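Local coordinates for putative cytoplasmic protein (Salmonella typhimurium LT2, PDB 2Q02) that is of unknown function but binds zinc within a xylose isomerase-like TIM barrel, and may have isomerase activity, at residues L19-F33 and E256-S268. Numbering follows the deposited sequence.
Sequences LSIEAFFRLVKRLEF and EAEIEEQINRSVS
L27 meets helix 256-268 as a knob in a hole formed by E256, I259, E260 and I263. From CB its chain runs to CG, which rests against the aliphatic CG of E260 at 4.0 Å. There it forks: CD1 touches the backbone O of E256 and CG2 of I259, while CD2 faces I259 CG2 (4.1 Å) and, slightly farther, I263 CD1 (4.2 Å). CG standing anti to the backbone N turns the side chain to cross that of I259 at about a right angle. L19 extends this apolar strip at one end, its CD1 meeting I259 CD1 tip to tip at 4.0 Å. At the other, L31 CD1 packs on I263 CD1 (3.7 Å), and the F33 ring meets I263 CG2 and V267 CG2 obliquely. The first and last helices of the closed eight-stranded parallel barrel thus pack side by side; the axes of segments 21-30 and 256-268 approach to 10.8 Å. I263 and F33 continue inward to strand 9-12.

On the more solvent-facing side R30, bent at chi3, reaches two carboxylates with its guanidinium edge. Salt bridges run from NH1 to E260 OE2 (2.7 Å) and from NH2 to E256 OE1, the latter modelled at 2.5 Å, doubtfully short and bent at 122°. Each acid makes its shortest contact through a single oxygen, and the carboxylate planes lie 28° (E256) and 73° (E260) from the guanidinium. This network may represent one of two R30 states and may be influenced by crystal contacts at R30 and E260. The chemistry therefore implies an interface based on apolar interlock, with partly exposed charge pairing probably supplementing it.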
ATOM      1  N   LEU A  19     -17.672   1.436   6.602  1.00 46.05           N
ATOM      2  CA  LEU A  19     -17.663   2.737   7.282  1.00 45.49           C
ATOM      3  C   LEU A  19     -17.541   3.913   6.327  1.00 45.74           C
ATOM      4  O   LEU A  19     -16.699   3.901   5.409  1.00 45.68           O
ATOM      5  CB  LEU A  19     -16.486   2.814   8.260  1.00 44.92           C
ATOM      6  CG  LEU A  19     -16.551   1.840   9.434  1.00 45.67           C
ATOM      7  CD1 LEU A  19     -15.304   1.982  10.300  1.00 47.91           C
ATOM      8  CD2 LEU A  19     -17.831   2.074  10.246  1.00 46.04           C
ATOM      9  N   SER A  20     -18.345   4.949   6.574  1.00 45.43           N
ATOM     10  CA  SER A  20     -18.185   6.204   5.865  1.00 45.44           C
ATOM     11  C   SER A  20     -16.817   6.778   6.195  1.00 45.81           C
ATOM     12  O   SER A  20     -16.172   6.358   7.153  1.00 45.68           O
ATOM     13  CB  SER A  20     -19.243   7.213   6.284  1.00 45.36           C
ATOM     14  OG  SER A  20     -18.861   7.848   7.493  1.00 44.19           O
ATOM     15  N   ILE A  21     -16.388   7.764   5.422  1.00 45.88           N
ATOM     16  CA  ILE A  21     -15.082   8.367   5.644  1.00 46.01           C
ATOM     17  C   ILE A  21     -14.958   8.997   7.035  1.00 45.74           C
ATOM     18  O   ILE A  21     -13.910   8.856   7.651  1.00 45.59           O
ATOM     19  CB  ILE A  21     -14.726   9.390   4.542  1.00 45.57           C
ATOM     20  CG1 ILE A  21     -14.541   8.660   3.200  1.00 47.90           C
ATOM     21  CG2 ILE A  21     -13.466  10.167   4.924  1.00 45.16           C
ATOM     22  CD1 ILE A  21     -14.197   9.545   2.021  1.00 46.36           C
ATOM     23  N   GLU A  22     -16.001   9.678   7.528  1.00 46.07           N
ATOM     24  CA  GLU A  22     -15.931  10.272   8.885  1.00 46.29           C
ATOM     25  C   GLU A  22     -15.911   9.212   9.990  1.00 45.58           C
ATOM     26  O   GLU A  22     -15.185   9.372  10.972  1.00 45.24           O
ATOM     27  CB  GLU A  22     -17.036  11.299   9.189  1.00 46.01           C
ATOM     28  CG  GLU A  22     -16.910  11.852  10.627  1.00 45.21           C
ATOM     29  CD  GLU A  22     -17.654  13.157  10.868  1.00 48.41           C
ATOM     30  OE1 GLU A  22     -18.599  13.449  10.106  1.00 54.55           O
ATOM     31  OE2 GLU A  22     -17.309  13.890  11.833  1.00 50.29           O
ATOM     32  N   ALA A  23     -16.711   8.156   9.829  1.00 44.99           N
ATOM     33  CA  ALA A  23     -16.703   7.032  10.763  1.00 45.57           C
ATOM     34  C   ALA A  23     -15.336   6.343  10.784  1.00 45.15           C
ATOM     35  O   ALA A  23     -14.845   5.937  11.829  1.00 44.34           O
ATOM     36  CB  ALA A  23     -17.803   6.029  10.392  1.00 44.70           C
ATOM     37  N   PHE A  24     -14.729   6.220   9.611  1.00 45.31           N
ATOM     38  CA  PHE A  24     -13.417   5.595   9.486  1.00 45.49           C
ATOM     39  C   PHE A  24     -12.343   6.458  10.160  1.00 45.80           C
ATOM     40  O   PHE A  24     -11.553   5.963  10.962  1.00 45.63           O
ATOM     41  CB  PHE A  24     -13.091   5.318   8.014  1.00 44.82           C
ATOM     42  CG  PHE A  24     -11.667   4.961   7.770  1.00 44.26           C
ATOM     43  CD1 PHE A  24     -11.096   3.882   8.410  1.00 45.31           C
ATOM     44  CD2 PHE A  24     -10.890   5.700   6.888  1.00 48.28           C
ATOM     45  CE1 PHE A  24      -9.777   3.546   8.194  1.00 44.90           C
ATOM     46  CE2 PHE A  24      -9.558   5.362   6.655  1.00 45.63           C
ATOM     47  CZ  PHE A  24      -9.003   4.288   7.322  1.00 45.15           C
ATOM     48  N   PHE A  25     -12.349   7.752   9.854  1.00 45.90           N
ATOM     49  CA  PHE A  25     -11.394   8.705  10.434  1.00 45.98           C
ATOM     50  C   PHE A  25     -11.545   8.793  11.948  1.00 45.56           C
ATOM     51  O   PHE A  25     -10.547   8.870  12.666  1.00 45.78           O
ATOM     52  CB  PHE A  25     -11.581  10.119   9.833  1.00 46.27           C
ATOM     53  CG  PHE A  25     -11.001  10.308   8.431  1.00 46.70           C
ATOM     54  CD1 PHE A  25     -10.643   9.232   7.618  1.00 44.35           C
ATOM     55  CD2 PHE A  25     -10.842  11.590   7.917  1.00 47.05           C
ATOM     56  CE1 PHE A  25     -10.126   9.437   6.354  1.00 43.32           C
ATOM     57  CE2 PHE A  25     -10.318  11.786   6.646  1.00 46.01           C
ATOM     58  CZ  PHE A  25      -9.968  10.709   5.872  1.00 43.22           C
ATOM     59  N   ARG A  26     -12.792   8.789  12.417  1.00 45.82           N
ATOM     60  CA  ARG A  26     -13.097   8.900  13.850  1.00 46.63           C
ATOM     61  C   ARG A  26     -12.549   7.675  14.604  1.00 45.76           C
ATOM     62  O   ARG A  26     -12.019   7.803  15.707  1.00 45.67           O
ATOM     63  CB  ARG A  26     -14.616   9.088  14.082  1.00 45.97           C
ATOM     64  CG  ARG A  26     -15.011   9.285  15.550  1.00 48.27           C
ATOM     65  CD  ARG A  26     -16.485   9.656  15.727  1.00 50.39           C
ATOM     66  NE  ARG A  26     -17.366   8.743  14.994  1.00 57.61           N
ATOM     67  CZ  ARG A  26     -18.383   9.097  14.199  1.00 58.77           C
ATOM     68  NH1 ARG A  26     -18.732  10.376  14.026  1.00 56.99           N
ATOM     69  NH2 ARG A  26     -19.083   8.145  13.581  1.00 58.57           N
ATOM     70  N   LEU A  27     -12.651   6.500  13.988  1.00 45.69           N
ATOM     71  CA  LEU A  27     -12.116   5.255  14.559  1.00 46.14           C
ATOM     72  C   LEU A  27     -10.593   5.317  14.699  1.00 45.91           C
ATOM     73  O   LEU A  27     -10.048   5.008  15.770  1.00 45.27           O
ATOM     74  CB  LEU A  27     -12.541   4.063  13.686  1.00 45.56           C
ATOM     75  CG  LEU A  27     -12.149   2.644  14.075  1.00 43.13           C
ATOM     76  CD1 LEU A  27     -13.152   1.692  13.468  1.00 41.55           C
ATOM     77  CD2 LEU A  27     -10.737   2.318  13.623  1.00 41.78           C
ATOM     78  N   VAL A  28      -9.920   5.733  13.623  1.00 45.94           N
ATOM     79  CA  VAL A  28      -8.458   5.840  13.610  1.00 45.56           C
ATOM     80  C   VAL A  28      -7.961   6.825  14.689  1.00 45.80           C
ATOM     81  O   VAL A  28      -6.950   6.568  15.346  1.00 45.87           O
ATOM     82  CB  VAL A  28      -7.935   6.245  12.213  1.00 46.15           C
ATOM     83  CG1 VAL A  28      -6.430   6.520  12.237  1.00 44.35           C
ATOM     84  CG2 VAL A  28      -8.259   5.172  11.190  1.00 44.67           C
ATOM     85  N   LYS A  29      -8.683   7.931  14.891  1.00 46.08           N
ATOM     86  CA  LYS A  29      -8.348   8.873  15.976  1.00 45.50           C
ATOM     87  C   LYS A  29      -8.608   8.247  17.358  1.00 45.96           C
ATOM     88  O   LYS A  29      -7.772   8.396  18.251  1.00 46.72           O
ATOM     89  CB  LYS A  29      -9.042  10.240  15.816  1.00 46.00           C
ATOM     90  CG  LYS A  29      -8.964  11.163  17.082  1.00 46.72           C
ATOM     91  CD  LYS A  29      -8.315  12.523  16.796  1.00 51.68           C
ATOM     92  CE  LYS A  29      -8.288  13.457  18.037  1.00 50.90           C
ATOM     93  NZ  LYS A  29      -9.654  13.865  18.506  1.00 44.61           N
ATOM     94  N   ARG A  30      -9.728   7.535  17.533  1.00 45.77           N
ATOM     95  CA  ARG A  30     -10.009   6.814  18.785  0.50 44.77           C
ATOM     96  C   ARG A  30      -8.853   5.865  19.152  1.00 45.66           C
ATOM     97  O   ARG A  30      -8.514   5.704  20.327  1.00 46.22           O
ATOM     98  CB  ARG A  30     -11.343   6.030  18.705  0.50 45.41           C
ATOM     99  CG  ARG A  30     -12.627   6.840  19.029  0.50 42.66           C
ATOM    100  CD  ARG A  30     -13.904   5.953  19.072  0.50 41.38           C
ATOM    101  NE  ARG A  30     -14.520   5.813  17.748  0.50 36.90           N
ATOM    102  CZ  ARG A  30     -14.635   4.684  17.043  0.50 32.81           C
ATOM    103  NH1 ARG A  30     -14.213   3.520  17.508  0.50 28.84           N
ATOM    104  NH2 ARG A  30     -15.189   4.724  15.843  0.50 28.09           N
ATOM    105  N   LEU A  31      -8.248   5.228  18.149  1.00 45.47           N
ATOM    106  CA  LEU A  31      -7.102   4.320  18.360  1.00 45.42           C
ATOM    107  C   LEU A  31      -5.757   5.045  18.495  1.00 45.70           C
ATOM    108  O   LEU A  31      -4.718   4.411  18.669  1.00 45.71           O
ATOM    109  CB  LEU A  31      -7.007   3.337  17.199  1.00 44.84           C
ATOM    110  CG  LEU A  31      -8.183   2.373  17.098  1.00 44.41           C
ATOM    111  CD1 LEU A  31      -8.085   1.539  15.831  1.00 44.65           C
ATOM    112  CD2 LEU A  31      -8.237   1.479  18.335  1.00 48.61           C
ATOM    113  N   GLU A  32      -5.791   6.367  18.382  1.00 46.17           N
ATOM    114  CA  GLU A  32      -4.619   7.233  18.527  1.00 46.19           C
ATOM    115  C   GLU A  32      -3.536   7.010  17.475  1.00 46.43           C
ATOM    116  O   GLU A  32      -2.350   7.077  17.794  1.00 45.87           O
ATOM    117  CB  GLU A  32      -4.020   7.137  19.932  1.00 47.07           C
ATOM    118  CG  GLU A  32      -4.734   8.001  20.954  1.00 47.98           C
ATOM    119  CD  GLU A  32      -4.206   7.787  22.350  1.00 47.39           C
ATOM    120  OE1 GLU A  32      -4.346   6.656  22.864  1.00 51.10           O
ATOM    121  OE2 GLU A  32      -3.657   8.747  22.931  1.00 50.04           O
ATOM    122  N   PHE A  33      -3.944   6.724  16.236  1.00 46.29           N
ATOM    123  CA  PHE A  33      -3.037   6.784  15.083  1.00 46.09           C
ATOM    124  C   PHE A  33      -3.321   8.069  14.331  1.00 45.36           C
ATOM    125  O   PHE A  33      -4.364   8.672  14.506  1.00 44.79           O
ATOM    126  CB  PHE A  33      -3.198   5.560  14.174  1.00 46.32           C
ATOM    127  CG  PHE A  33      -2.939   4.277  14.886  1.00 47.42           C
ATOM    128  CD1 PHE A  33      -1.645   3.948  15.284  1.00 48.54           C
ATOM    129  CD2 PHE A  33      -3.991   3.434  15.242  1.00 47.30           C
ATOM    130  CE1 PHE A  33      -1.400   2.780  15.986  1.00 49.53           C
ATOM    131  CE2 PHE A  33      -3.752   2.264  15.946  1.00 47.44           C
ATOM    132  CZ  PHE A  33      -2.458   1.938  16.317  1.00 47.46           C
ATOM    133  N   GLU A 256     -17.203  -1.960  14.317  1.00 45.79           N
ATOM    134  CA  GLU A 256     -16.172  -0.962  14.592  1.00 46.77           C
ATOM    135  C   GLU A 256     -15.295  -1.369  15.773  1.00 47.17           C
ATOM    136  O   GLU A 256     -14.113  -1.000  15.837  1.00 46.15           O
ATOM    137  CB  GLU A 256     -16.788   0.396  14.913  1.00 47.18           C
ATOM    138  CG  GLU A 256     -17.319   1.163  13.723  1.00 48.13           C
ATOM    139  CD  GLU A 256     -17.634   2.614  14.076  1.00 48.75           C
ATOM    140  OE1 GLU A 256     -16.886   3.185  14.893  1.00 50.68           O
ATOM    141  OE2 GLU A 256     -18.622   3.181  13.549  1.00 53.08           O
ATOM    142  N   ALA A 257     -15.898  -2.094  16.718  1.00 47.17           N
ATOM    143  CA  ALA A 257     -15.187  -2.655  17.861  1.00 46.97           C
ATOM    144  C   ALA A 257     -14.202  -3.746  17.404  1.00 47.15           C
ATOM    145  O   ALA A 257     -13.032  -3.710  17.785  1.00 47.19           O
ATOM    146  CB  ALA A 257     -16.185  -3.209  18.895  1.00 45.10           C
ATOM    147  N   GLU A 258     -14.678  -4.693  16.586  1.00 47.76           N
ATOM    148  CA  GLU A 258     -13.846  -5.790  16.064  1.00 47.78           C
ATOM    149  C   GLU A 258     -12.642  -5.251  15.268  1.00 47.77           C
ATOM    150  O   GLU A 258     -11.530  -5.793  15.364  1.00 47.24           O
ATOM    151  CB  GLU A 258     -14.696  -6.724  15.190  1.00 49.13           C
ATOM    152  CG  GLU A 258     -13.939  -7.886  14.502  1.00 51.42           C
ATOM    153  CD  GLU A 258     -13.913  -9.183  15.330  1.00 65.33           C
ATOM    154  OE1 GLU A 258     -14.997  -9.786  15.584  1.00 63.50           O
ATOM    155  OE2 GLU A 258     -12.793  -9.606  15.703  1.00 68.04           O
ATOM    156  N   ILE A 259     -12.876  -4.187  14.491  1.00 47.56           N
ATOM    157  CA  ILE A 259     -11.824  -3.502  13.727  1.00 46.19           C
ATOM    158  C   ILE A 259     -10.789  -2.924  14.674  1.00 46.11           C
ATOM    159  O   ILE A 259      -9.583  -3.066  14.430  1.00 46.94           O
ATOM    160  CB  ILE A 259     -12.387  -2.353  12.845  1.00 45.90           C
ATOM    161  CG1 ILE A 259     -13.198  -2.894  11.670  1.00 45.59           C
ATOM    162  CG2 ILE A 259     -11.278  -1.494  12.259  1.00 46.41           C
ATOM    163  CD1 ILE A 259     -13.915  -1.776  10.888  1.00 46.00           C
ATOM    164  N   GLU A 260     -11.246  -2.266  15.739  1.00 45.36           N
ATOM    165  CA  GLU A 260     -10.331  -1.699  16.733  1.00 46.17           C
ATOM    166  C   GLU A 260      -9.471  -2.798  17.366  1.00 46.47           C
ATOM    167  O   GLU A 260      -8.276  -2.604  17.565  1.00 47.37           O
ATOM    168  CB  GLU A 260     -11.090  -0.912  17.817  1.00 45.72           C
ATOM    169  CG  GLU A 260     -11.716   0.426  17.354  1.00 47.49           C
ATOM    170  CD  GLU A 260     -12.566   1.121  18.433  1.00 47.34           C
ATOM    171  OE1 GLU A 260     -12.002   1.827  19.291  1.00 59.96           O
ATOM    172  OE2 GLU A 260     -13.804   0.990  18.423  1.00 57.64           O
ATOM    173  N   GLU A 261     -10.081  -3.948  17.660  1.00 46.54           N
ATOM    174  CA  GLU A 261      -9.390  -5.082  18.288  1.00 47.65           C
ATOM    175  C   GLU A 261      -8.272  -5.652  17.418  1.00 46.60           C
ATOM    176  O   GLU A 261      -7.202  -5.990  17.906  1.00 47.39           O
ATOM    177  CB  GLU A 261     -10.390  -6.212  18.597  1.00 48.32           C
ATOM    178  CG  GLU A 261     -11.329  -5.972  19.797  1.00 50.31           C
ATOM    179  CD  GLU A 261     -12.389  -7.075  19.946  1.00 52.51           C
ATOM    180  OE1 GLU A 261     -12.315  -8.102  19.228  1.00 69.81           O
ATOM    181  OE2 GLU A 261     -13.308  -6.924  20.777  1.00 60.37           O
ATOM    182  N   GLN A 262      -8.535  -5.767  16.128  1.00 46.82           N
ATOM    183  CA  GLN A 262      -7.599  -6.393  15.187  1.00 47.12           C
ATOM    184  C   GLN A 262      -6.396  -5.518  14.897  1.00 47.00           C
ATOM    185  O   GLN A 262      -5.296  -6.009  14.651  1.00 47.01           O
ATOM    186  CB  GLN A 262      -8.319  -6.689  13.884  1.00 47.30           C
ATOM    187  CG  GLN A 262      -9.440  -7.714  14.030  1.00 48.17           C
ATOM    188  CD  GLN A 262      -8.996  -9.136  13.747  1.00 51.71           C
ATOM    189  OE1 GLN A 262      -7.824  -9.403  13.480  1.00 54.14           O
ATOM    190  NE2 GLN A 262      -9.943 -10.057  13.797  1.00 54.47           N
ATOM    191  N   ILE A 263      -6.620  -4.212  14.903  1.00 47.10           N
ATOM    192  CA  ILE A 263      -5.543  -3.247  14.730  1.00 46.41           C
ATOM    193  C   ILE A 263      -4.718  -3.253  15.993  1.00 45.54           C
ATOM    194  O   ILE A 263      -3.499  -3.314  15.930  1.00 48.08           O
ATOM    195  CB  ILE A 263      -6.068  -1.807  14.415  1.00 45.89           C
ATOM    196  CG1 ILE A 263      -6.804  -1.786  13.061  1.00 47.77           C
ATOM    197  CG2 ILE A 263      -4.918  -0.822  14.365  1.00 46.42           C
ATOM    198  CD1 ILE A 263      -7.808  -0.638  12.868  1.00 45.80           C
ATOM    199  N   ASN A 264      -5.366  -3.190  17.146  1.00 45.69           N
ATOM    200  CA  ASN A 264      -4.626  -3.314  18.422  1.00 46.49           C
ATOM    201  C   ASN A 264      -3.867  -4.664  18.545  1.00 46.80           C
ATOM    202  O   ASN A 264      -2.678  -4.679  18.902  1.00 45.38           O
ATOM    203  CB  ASN A 264      -5.556  -3.078  19.625  1.00 44.58           C
ATOM    204  CG  ASN A 264      -6.012  -1.625  19.749  1.00 45.55           C
ATOM    205  OD1 ASN A 264      -5.373  -0.700  19.235  1.00 48.73           O
ATOM    206  ND2 ASN A 264      -7.124  -1.422  20.439  1.00 40.50           N
ATOM    207  N   ARG A 265      -4.536  -5.771  18.201  1.00 46.72           N
ATOM    208  CA  ARG A 265      -3.917  -7.093  18.282  1.00 47.34           C
ATOM    209  C   ARG A 265      -2.715  -7.202  17.341  1.00 47.51           C
ATOM    210  O   ARG A 265      -1.692  -7.770  17.703  1.00 48.76           O
ATOM    211  CB  ARG A 265      -4.944  -8.211  18.015  1.00 46.86           C
ATOM    212  N   SER A 266      -2.831  -6.638  16.144  1.00 48.19           N
ATOM    213  CA  SER A 266      -1.742  -6.676  15.159  1.00 47.84           C
ATOM    214  C   SER A 266      -0.520  -5.872  15.618  1.00 46.99           C
ATOM    215  O   SER A 266       0.595  -6.388  15.601  1.00 47.11           O
ATOM    216  CB  SER A 266      -2.234  -6.197  13.800  1.00 47.08           C
ATOM    217  OG  SER A 266      -3.164  -7.132  13.267  1.00 48.74           O
ATOM    218  N   VAL A 267      -0.743  -4.631  16.049  1.00 46.33           N
ATOM    219  CA  VAL A 267       0.319  -3.787  16.618  1.00 45.67           C
ATOM    220  C   VAL A 267       1.034  -4.482  17.769  1.00 45.34           C
ATOM    221  O   VAL A 267       2.265  -4.598  17.753  1.00 44.14           O
ATOM    222  CB  VAL A 267      -0.233  -2.406  17.062  1.00 45.73           C
ATOM    223  CG1 VAL A 267       0.734  -1.666  18.002  1.00 47.10           C
ATOM    224  CG2 VAL A 267      -0.497  -1.547  15.818  1.00 48.87           C
ATOM    225  N   SER A 268       0.253  -4.975  18.733  1.00 45.52           N
ATOM    226  CA  SER A 268       0.785  -5.648  19.926  1.00 45.94           C
ATOM    227  C   SER A 268       1.628  -6.863  19.591  1.00 45.48           C
ATOM    228  O   SER A 268       2.591  -7.169  20.293  1.00 46.25           O
ATOM    229  CB  SER A 268      -0.349  -6.071  20.861  1.00 45.81           C
ATOM    230  OG  SER A 268      -0.968  -4.926  21.415  1.00 48.45           O
TER